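Local coordinates for guanine nucleotide exchange protein (Legionella pneumophila, PDB 1XSZ) that probably promotes nucleotide exchange on Arf GTPases through its Sec7 domain, over whose active site a C-terminal capping domain is folded, at residues A[92-97]-A[192-197]; A[103-108]-A[295-300]. One frame throughout, in Å; residues are numbered along the deposited sequence. Where two conformers were deposited one is given.

In the fold
Interaction 1 lies within the Sec7 part of the chain. There the segment after helix 179-191 packs on helix 89-98, on its way to strand 204-208, the first strand of the capping domain. Of the two, only interaction 2 joins Sec7 to the cap: residues 103-108, the loop and first turn of helix 106-123, face strand 295-300 of the cap sheet. Helix 89-98 and helix 106-123 follow each other in the chain, so the two contacts use neighbouring parts of the Sec7 domain. Their centres are about 22 Å apart and their nearest atoms about 6 Å, without touching. The cap is known to cover the Sec7 active site; interaction 2 is one of its attachments.

Interaction 1: A[92-97]-A[192-197]; sequences GLRTFL and KPFELN
Leu93, Arg94 and Leu97 of helix 89-98 form a shallow hollow that receives the ring of Phe194. Leu97 CD1 sits over the middle of one ring face, a CH-pi contact 4.0 Å from the centroid. Leu93 CD2 meets the far end of the ring at Phe194 CZ (3.6 Å). The base of Arg94 fills in beside the ring, with CB 3.7 Å from Phe194 CD1. Leu196 lies alongside Leu97, and its CD2 comes within 3.9 Å of Leu97 CD1.

Arg94, in one of two deposited conformers, then runs out over the loop. Arg94 CG is anti to the backbone N (chi1 -174°), and the chain stays extended to NE. Arg94 NE donates to Pro193 O at 3.1 Å, fairly straight at 162° and near the guanidinium plane. Lys192 CE rests over the centre of one guanidinium face, Glu195 CB and N over the other, the N toward the rim. Two waters at the guanidinium edge link NH2 to Pro193 O and to Glu195 OE1.

Phe194 also packs on Thr141 and Asn145 of helix 131-149, and Leu93 on Phe116 of helix 106-123. Pro193 and Phe194 thus lie between helices 89-98 and 131-149; Leu196 and Asn197 run on past Leu102.

Interaction 2: A[103-108]-A[295-300]; sequences PGEAQK and RVIIQP
The interface between the Sec7 domain and its C-terminal cap is built here from the turn before helix 106-123 and strand 295-300 of the cap's antiparallel sheet. Arg295 reaches across to the turn, and both its terminal nitrogens donate to one oxygen, Gly104 O. Arg295 NH2 lies 3.1 Å from Gly104 O, and Arg295 NH1 3.3 Å from it. The oxygen is close to the guanidinium plane. NH1 approaches in the carbonyl plane, whereas NH2 stands above it. Water 5 also links Gly104 O to NH1. The bend at chi3 (62°) turns the end of Arg295 toward the turn. Its NE forms a salt bridge with Glu206, and Tyr280 gives a cation-pi contact.

Ile297 CD1 packs on Glu105 CG at 4.0 Å. Farther along the strand, Gln299 NE2 donates to Glu105 OE1 at 2.9 Å. The amide meets this oxygen from above the carboxylate plane, and the two planes are nearly perpendicular (80°). The same NE2 also donates to Pro203 O. Glu105 OE1 also accepts from Gln278. Glu105 OE2 forms a salt bridge with Lys108 NZ, 2.8 Å apart, which probably favours the charged carboxylate. Lys108 is also paired with Asp62, and water 6 carries it on to Gln299 OE1.

One face of a cap-sheet strand thus meets the loop and N-cap leading into helix 106-123, an interdomain contact of RalF's Sec7-cap arrangement.

Interaction 1: A[92-97]-A[192-197]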
ATOM      1  N   GLY A  92      19.458   2.738  -8.539  1.00 11.37           N
ATOM      2  CA  GLY A  92      18.858   3.569  -7.509  1.00 11.33           C
ATOM      3  C   GLY A  92      17.495   3.024  -7.124  1.00 12.30           C
ATOM      4  O   GLY A  92      17.164   2.923  -5.941  1.00 12.33           O
ATOM      5  N   LEU A  93      16.698   2.666  -8.126  1.00 12.91           N
ATOM      6  CA  LEU A  93      15.370   2.126  -7.858  1.00 12.71           C
ATOM      7  C   LEU A  93      15.482   0.798  -7.108  1.00 12.06           C
ATOM      8  O   LEU A  93      14.681   0.519  -6.213  1.00 11.28           O
ATOM      9  CB  LEU A  93      14.609   1.949  -9.175  1.00 13.09           C
ATOM     10  CG  LEU A  93      13.167   1.431  -9.108  1.00 11.78           C
ATOM     11  CD1 LEU A  93      12.352   2.205  -8.084  1.00 13.10           C
ATOM     12  CD2 LEU A  93      12.540   1.565 -10.489  1.00 14.05           C
ATOM     13  N   ARG A  94      16.466  -0.024  -7.464  0.50  8.84           N
ATOM     14  CA  ARG A  94      16.647  -1.305  -6.786  0.50  8.93           C
ATOM     15  C   ARG A  94      16.971  -1.073  -5.314  0.50 10.55           C
ATOM     16  O   ARG A  94      16.413  -1.730  -4.431  0.50  9.90           O
ATOM     17  CB  ARG A  94      17.771  -2.116  -7.439  0.50 10.55           C
ATOM     18  CG  ARG A  94      17.900  -3.525  -6.872  0.50 13.27           C
ATOM     19  CD  ARG A  94      18.904  -4.352  -7.666  0.50 16.03           C
ATOM     20  NE  ARG A  94      18.836  -5.774  -7.338  0.50 20.38           N
ATOM     21  CZ  ARG A  94      19.254  -6.304  -6.192  0.50 21.61           C
ATOM     22  NH1 ARG A  94      19.779  -5.530  -5.251  0.50 23.45           N
ATOM     23  NH2 ARG A  94      19.147  -7.609  -5.986  0.50 23.60           N
ATOM     24  N   THR A  95      17.876  -0.138  -5.051  1.00 11.99           N
ATOM     25  CA  THR A  95      18.259   0.177  -3.682  1.00 12.81           C
ATOM     26  C   THR A  95      17.054   0.681  -2.893  1.00 12.96           C
ATOM     27  O   THR A  95      16.831   0.286  -1.744  1.00 13.77           O
ATOM     28  CB  THR A  95      19.371   1.240  -3.669  1.00 13.92           C
ATOM     29  OG1 THR A  95      20.549   0.691  -4.277  1.00 16.84           O
ATOM     30  CG2 THR A  95      19.681   1.674  -2.244  1.00 17.56           C
ATOM     31  N   PHE A  96      16.264   1.541  -3.521  1.00 11.86           N
ATOM     32  CA  PHE A  96      15.084   2.093  -2.878  1.00 11.88           C
ATOM     33  C   PHE A  96      14.076   0.993  -2.526  1.00 12.09           C
ATOM     34  O   PHE A  96      13.651   0.875  -1.376  1.00 12.74           O
ATOM     35  CB  PHE A  96      14.437   3.131  -3.804  1.00 12.17           C
ATOM     36  CG  PHE A  96      13.163   3.724  -3.267  1.00 11.90           C
ATOM     37  CD1 PHE A  96      11.924   3.204  -3.642  1.00 12.17           C
ATOM     38  CD2 PHE A  96      13.202   4.795  -2.378  1.00 12.37           C
ATOM     39  CE1 PHE A  96      10.737   3.754  -3.134  1.00 12.33           C
ATOM     40  CE2 PHE A  96      12.028   5.349  -1.866  1.00 12.30           C
ATOM     41  CZ  PHE A  96      10.792   4.826  -2.247  1.00 13.01           C
ATOM     42  N   LEU A  97      13.707   0.177  -3.506  1.00 12.83           N
ATOM     43  CA  LEU A  97      12.723  -0.871  -3.252  1.00 12.14           C
ATOM     44  C   LEU A  97      13.158  -1.887  -2.202  1.00 13.57           C
ATOM     45  O   LEU A  97      12.335  -2.357  -1.413  1.00 13.92           O
ATOM     46  CB  LEU A  97      12.365  -1.585  -4.558  1.00 13.34           C
ATOM     47  CG  LEU A  97      11.668  -0.697  -5.594  1.00 13.05           C
ATOM     48  CD1 LEU A  97      11.578  -1.443  -6.910  1.00 14.81           C
ATOM     49  CD2 LEU A  97      10.286  -0.282  -5.089  1.00 15.54           C
ATOM     50  N   LYS A 192      19.721  -8.255 -13.826  1.00 14.76           N
ATOM     51  CA  LYS A 192      19.634  -8.316 -12.374  1.00 16.01           C
ATOM     52  C   LYS A 192      18.245  -7.906 -11.890  1.00 14.75           C
ATOM     53  O   LYS A 192      17.921  -6.723 -11.844  1.00 15.15           O
ATOM     54  CB  LYS A 192      20.697  -7.393 -11.772  1.00 18.40           C
ATOM     55  CG  LYS A 192      20.820  -7.457 -10.258  1.00 22.79           C
ATOM     56  CD  LYS A 192      21.924  -6.525  -9.776  1.00 27.96           C
ATOM     57  CE  LYS A 192      22.075  -6.576  -8.268  1.00 30.15           C
ATOM     58  NZ  LYS A 192      23.195  -5.712  -7.801  1.00 32.70           N
ATOM     59  N   PRO A 193      17.414  -8.887 -11.521  0.50 12.90           N
ATOM     60  CA  PRO A 193      16.066  -8.576 -11.045  0.50 13.14           C
ATOM     61  C   PRO A 193      16.075  -7.725  -9.783  0.50 12.65           C
ATOM     62  O   PRO A 193      17.088  -7.629  -9.082  0.50 14.28           O
ATOM     63  CB  PRO A 193      15.466  -9.955 -10.770  0.50 14.06           C
ATOM     64  CG  PRO A 193      16.218 -10.861 -11.705  0.50 14.58           C
ATOM     65  CD  PRO A 193      17.626 -10.344 -11.590  0.50 14.43           C
ATOM     66  N   PHE A 194      14.945  -7.087  -9.508  1.00 13.49           N
ATOM     67  CA  PHE A 194      14.799  -6.302  -8.290  1.00 12.73           C
ATOM     68  C   PHE A 194      14.651  -7.257  -7.113  1.00 13.52           C
ATOM     69  O   PHE A 194      14.219  -8.396  -7.281  1.00 15.56           O
ATOM     70  CB  PHE A 194      13.525  -5.448  -8.319  1.00 13.11           C
ATOM     71  CG  PHE A 194      13.617  -4.216  -9.174  1.00 12.36           C
ATOM     72  CD1 PHE A 194      14.748  -3.403  -9.143  1.00 14.57           C
ATOM     73  CD2 PHE A 194      12.542  -3.832  -9.966  1.00 13.25           C
ATOM     74  CE1 PHE A 194      14.802  -2.228  -9.889  1.00 13.59           C
ATOM     75  CE2 PHE A 194      12.586  -2.659 -10.713  1.00 13.75           C
ATOM     76  CZ  PHE A 194      13.720  -1.854 -10.674  1.00 14.53           C
ATOM     77  N   GLU A 195      15.025  -6.789  -5.929  1.00 14.16           N
ATOM     78  CA  GLU A 195      14.842  -7.577  -4.715  1.00 15.08           C
ATOM     79  C   GLU A 195      13.574  -6.971  -4.117  1.00 15.30           C
ATOM     80  O   GLU A 195      13.562  -5.808  -3.713  1.00 15.81           O
ATOM     81  CB  GLU A 195      16.009  -7.405  -3.741  1.00 17.57           C
ATOM     82  CG  GLU A 195      15.809  -8.194  -2.450  1.00 22.50           C
ATOM     83  CD  GLU A 195      16.938  -8.020  -1.453  1.00 26.78           C
ATOM     84  OE1 GLU A 195      18.107  -8.217  -1.839  1.00 29.17           O
ATOM     85  OE2 GLU A 195      16.652  -7.694  -0.280  1.00 29.61           O
ATOM     86  N   LEU A 196      12.503  -7.753  -4.080  1.00 15.04           N
ATOM     87  CA  LEU A 196      11.227  -7.268  -3.566  1.00 14.24           C
ATOM     88  C   LEU A 196      10.759  -8.103  -2.388  1.00 14.69           C
ATOM     89  O   LEU A 196      10.498  -9.301  -2.526  1.00 18.29           O
ATOM     90  CB  LEU A 196      10.174  -7.307  -4.675  1.00 15.08           C
ATOM     91  CG  LEU A 196      10.524  -6.549  -5.957  1.00 14.47           C
ATOM     92  CD1 LEU A 196       9.476  -6.853  -7.025  1.00 15.60           C
ATOM     93  CD2 LEU A 196      10.606  -5.058  -5.673  1.00 17.45           C
ATOM     94  N   ASN A 197      10.659  -7.465  -1.230  1.00 13.62           N
ATOM     95  CA  ASN A 197      10.226  -8.141  -0.015  1.00 14.96           C
ATOM     96  C   ASN A 197       8.938  -7.486   0.473  1.00 14.73           C
ATOM     97  O   ASN A 197       8.963  -6.394   1.033  1.00 17.07           O
ATOM     98  CB  ASN A 197      11.323  -8.027   1.050  1.00 17.99           C
ATOM     99  CG  ASN A 197      12.660  -8.580   0.574  1.00 22.71           C
ATOM    100  OD1 ASN A 197      13.698  -7.925   0.700  1.00 27.29           O
ATOM    101  ND2 ASN A 197      12.641  -9.787   0.030  1.00 24.66           N
TER
HETATM  102  O   HOH W   1      15.032  -4.031  -5.366  1.00 15.82           O
HETATM  103  O   HOH W   2      18.697  -9.611  -7.920  1.00 42.32           O
HETATM  104  O   HOH W   3      19.938  -9.371  -3.607  1.00 49.90           O
HETATM  105  O   HOH W   4      11.748  -4.873  -0.592  1.00 17.82           O

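Interaction 2: A[103-108]-A[295-300]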
ATOM      1  N   PRO A 103       4.606  -2.552   1.329  0.50 10.23           N
ATOM      2  CA  PRO A 103       3.192  -2.808   1.604  0.50 11.26           C
ATOM      3  C   PRO A 103       2.622  -3.663   0.472  0.50 11.28           C
ATOM      4  O   PRO A 103       3.126  -3.631  -0.653  0.50 11.12           O
ATOM      5  CB  PRO A 103       2.585  -1.406   1.640  0.50 11.66           C
ATOM      6  CG  PRO A 103       3.516  -0.595   0.774  0.50 13.37           C
ATOM      7  CD  PRO A 103       4.868  -1.111   1.176  0.50 11.81           C
ATOM      8  N   GLY A 104       1.582  -4.435   0.770  1.00 13.20           N
ATOM      9  CA  GLY A 104       0.976  -5.278  -0.245  1.00 14.14           C
ATOM     10  C   GLY A 104      -0.286  -4.643  -0.795  1.00 15.44           C
ATOM     11  O   GLY A 104      -1.155  -5.333  -1.325  1.00 17.89           O
ATOM     12  N   GLU A 105      -0.378  -3.322  -0.671  1.00 13.35           N
ATOM     13  CA  GLU A 105      -1.531  -2.558  -1.136  1.00 13.43           C
ATOM     14  C   GLU A 105      -1.089  -1.613  -2.243  1.00 13.35           C
ATOM     15  O   GLU A 105      -0.117  -0.877  -2.089  1.00 13.09           O
ATOM     16  CB  GLU A 105      -2.121  -1.767   0.025  1.00 13.13           C
ATOM     17  CG  GLU A 105      -2.592  -2.652   1.174  1.00 14.15           C
ATOM     18  CD  GLU A 105      -2.810  -1.863   2.441  1.00 14.13           C
ATOM     19  OE1 GLU A 105      -3.761  -1.062   2.493  1.00 15.20           O
ATOM     20  OE2 GLU A 105      -2.012  -2.032   3.386  1.00 15.59           O
ATOM     21  N   ALA A 106      -1.835  -1.619  -3.342  1.00 13.10           N
ATOM     22  CA  ALA A 106      -1.520  -0.816  -4.516  1.00 11.81           C
ATOM     23  C   ALA A 106      -1.260   0.671  -4.308  1.00 12.72           C
ATOM     24  O   ALA A 106      -0.250   1.194  -4.789  1.00 13.06           O
ATOM     25  CB  ALA A 106      -2.607  -1.000  -5.563  1.00 12.55           C
ATOM     26  N   GLN A 107      -2.153   1.366  -3.615  1.00 12.33           N
ATOM     27  CA  GLN A 107      -1.952   2.798  -3.438  1.00 14.59           C
ATOM     28  C   GLN A 107      -0.730   3.135  -2.598  1.00 13.18           C
ATOM     29  O   GLN A 107      -0.087   4.163  -2.823  1.00 14.94           O
ATOM     30  CB  GLN A 107      -3.207   3.451  -2.857  1.00 16.32           C
ATOM     31  CG  GLN A 107      -4.391   3.419  -3.822  1.00 21.78           C
ATOM     32  CD  GLN A 107      -5.561   4.268  -3.362  1.00 26.18           C
ATOM     33  OE1 GLN A 107      -6.588   4.344  -4.038  1.00 29.84           O
ATOM     34  NE2 GLN A 107      -5.412   4.914  -2.211  1.00 30.29           N
ATOM     35  N   LYS A 108      -0.398   2.270  -1.644  1.00 12.78           N
ATOM     36  CA  LYS A 108       0.768   2.501  -0.800  1.00 11.76           C
ATOM     37  C   LYS A 108       2.042   2.279  -1.608  1.00 12.52           C
ATOM     38  O   LYS A 108       3.000   3.053  -1.504  1.00 12.74           O
ATOM     39  CB  LYS A 108       0.720   1.582   0.422  1.00 11.08           C
ATOM     40  CG  LYS A 108      -0.358   1.988   1.407  1.00 12.68           C
ATOM     41  CD  LYS A 108      -0.433   1.033   2.589  1.00 12.82           C
ATOM     42  CE  LYS A 108      -1.479   1.498   3.583  1.00 14.60           C
ATOM     43  NZ  LYS A 108      -1.701   0.471   4.645  1.00 16.27           N
ATOM     44  N   ARG A 295      -8.215 -11.123  -3.372  1.00 12.89           N
ATOM     45  CA  ARG A 295      -8.106 -10.590  -2.024  1.00 13.11           C
ATOM     46  C   ARG A 295      -9.043  -9.420  -1.837  1.00 11.92           C
ATOM     47  O   ARG A 295      -9.291  -8.664  -2.777  1.00 13.69           O
ATOM     48  CB  ARG A 295      -6.689 -10.073  -1.757  1.00 14.30           C
ATOM     49  CG  ARG A 295      -5.565 -11.047  -2.016  1.00 16.09           C
ATOM     50  CD  ARG A 295      -4.276 -10.283  -2.286  1.00 17.82           C
ATOM     51  NE  ARG A 295      -3.860  -9.463  -1.150  1.00 19.30           N
ATOM     52  CZ  ARG A 295      -3.069  -8.398  -1.250  1.00 20.98           C
ATOM     53  NH1 ARG A 295      -2.619  -8.016  -2.435  1.00 20.89           N
ATOM     54  NH2 ARG A 295      -2.712  -7.730  -0.162  1.00 22.44           N
ATOM     55  N   VAL A 296      -9.562  -9.275  -0.625  1.00 12.13           N
ATOM     56  CA  VAL A 296     -10.393  -8.142  -0.269  1.00 12.20           C
ATOM     57  C   VAL A 296      -9.790  -7.643   1.042  1.00 11.78           C
ATOM     58  O   VAL A 296      -9.620  -8.417   1.987  1.00 11.85           O
ATOM     59  CB  VAL A 296     -11.868  -8.530  -0.053  1.00 13.32           C
ATOM     60  CG1 VAL A 296     -12.650  -7.318   0.444  1.00 15.34           C
ATOM     61  CG2 VAL A 296     -12.469  -9.051  -1.363  1.00 14.05           C
ATOM     62  N   ILE A 297      -9.429  -6.366   1.085  1.00 11.51           N
ATOM     63  CA  ILE A 297      -8.841  -5.769   2.277  1.00 12.10           C
ATOM     64  C   ILE A 297      -9.782  -4.669   2.748  1.00 11.23           C
ATOM     65  O   ILE A 297     -10.069  -3.724   2.005  1.00 12.38           O
ATOM     66  CB  ILE A 297      -7.438  -5.177   1.984  1.00 12.55           C
ATOM     67  CG1 ILE A 297      -6.495  -6.285   1.499  1.00 14.52           C
ATOM     68  CG2 ILE A 297      -6.885  -4.519   3.239  1.00 13.49           C
ATOM     69  CD1 ILE A 297      -5.113  -5.796   1.084  1.00 16.22           C
ATOM     70  N   ILE A 298     -10.261  -4.797   3.983  1.00 12.53           N
ATOM     71  CA  ILE A 298     -11.200  -3.846   4.567  1.00 12.15           C
ATOM     72  C   ILE A 298     -10.557  -3.150   5.752  1.00 12.11           C
ATOM     73  O   ILE A 298     -10.093  -3.806   6.686  1.00 11.99           O
ATOM     74  CB  ILE A 298     -12.480  -4.577   5.032  1.00 12.74           C
ATOM     75  CG1 ILE A 298     -13.095  -5.327   3.849  1.00 13.97           C
ATOM     76  CG2 ILE A 298     -13.468  -3.585   5.620  1.00 14.23           C
ATOM     77  CD1 ILE A 298     -14.312  -6.170   4.205  1.00 14.71           C
ATOM     78  N   GLN A 299     -10.534  -1.822   5.718  1.00 12.52           N
ATOM     79  CA  GLN A 299      -9.909  -1.048   6.781  1.00 13.89           C
ATOM     80  C   GLN A 299     -10.794   0.062   7.315  1.00 14.00           C
ATOM     81  O   GLN A 299     -11.377   0.824   6.549  1.00 15.48           O
ATOM     82  CB  GLN A 299      -8.603  -0.429   6.272  1.00 14.88           C
ATOM     83  CG  GLN A 299      -7.613  -1.448   5.746  1.00 15.03           C
ATOM     84  CD  GLN A 299      -6.441  -0.821   5.019  1.00 15.51           C
ATOM     85  OE1 GLN A 299      -6.521   0.308   4.532  1.00 18.33           O
ATOM     86  NE2 GLN A 299      -5.349  -1.564   4.919  1.00 13.60           N
ATOM     87  N   PRO A 300     -10.908   0.167   8.641  1.00 14.76           N
ATOM     88  CA  PRO A 300     -11.736   1.227   9.220  1.00 15.28           C
ATOM     89  C   PRO A 300     -10.962   2.541   9.219  1.00 18.20           C
ATOM     90  O   PRO A 300      -9.734   2.541   9.336  1.00 18.93           O
ATOM     91  CB  PRO A 300     -12.004   0.721  10.634  1.00 17.11           C
ATOM     92  CG  PRO A 300     -10.733  -0.020  10.961  1.00 17.19           C
ATOM     93  CD  PRO A 300     -10.421  -0.763   9.676  1.00 15.47           C
TER
HETATM   94  O   HOH W   5      -0.834  -6.221  -3.816  1.00 33.50           O
HETATM   95  O   HOH W   6      -4.270   1.685   5.449  1.00 25.45           O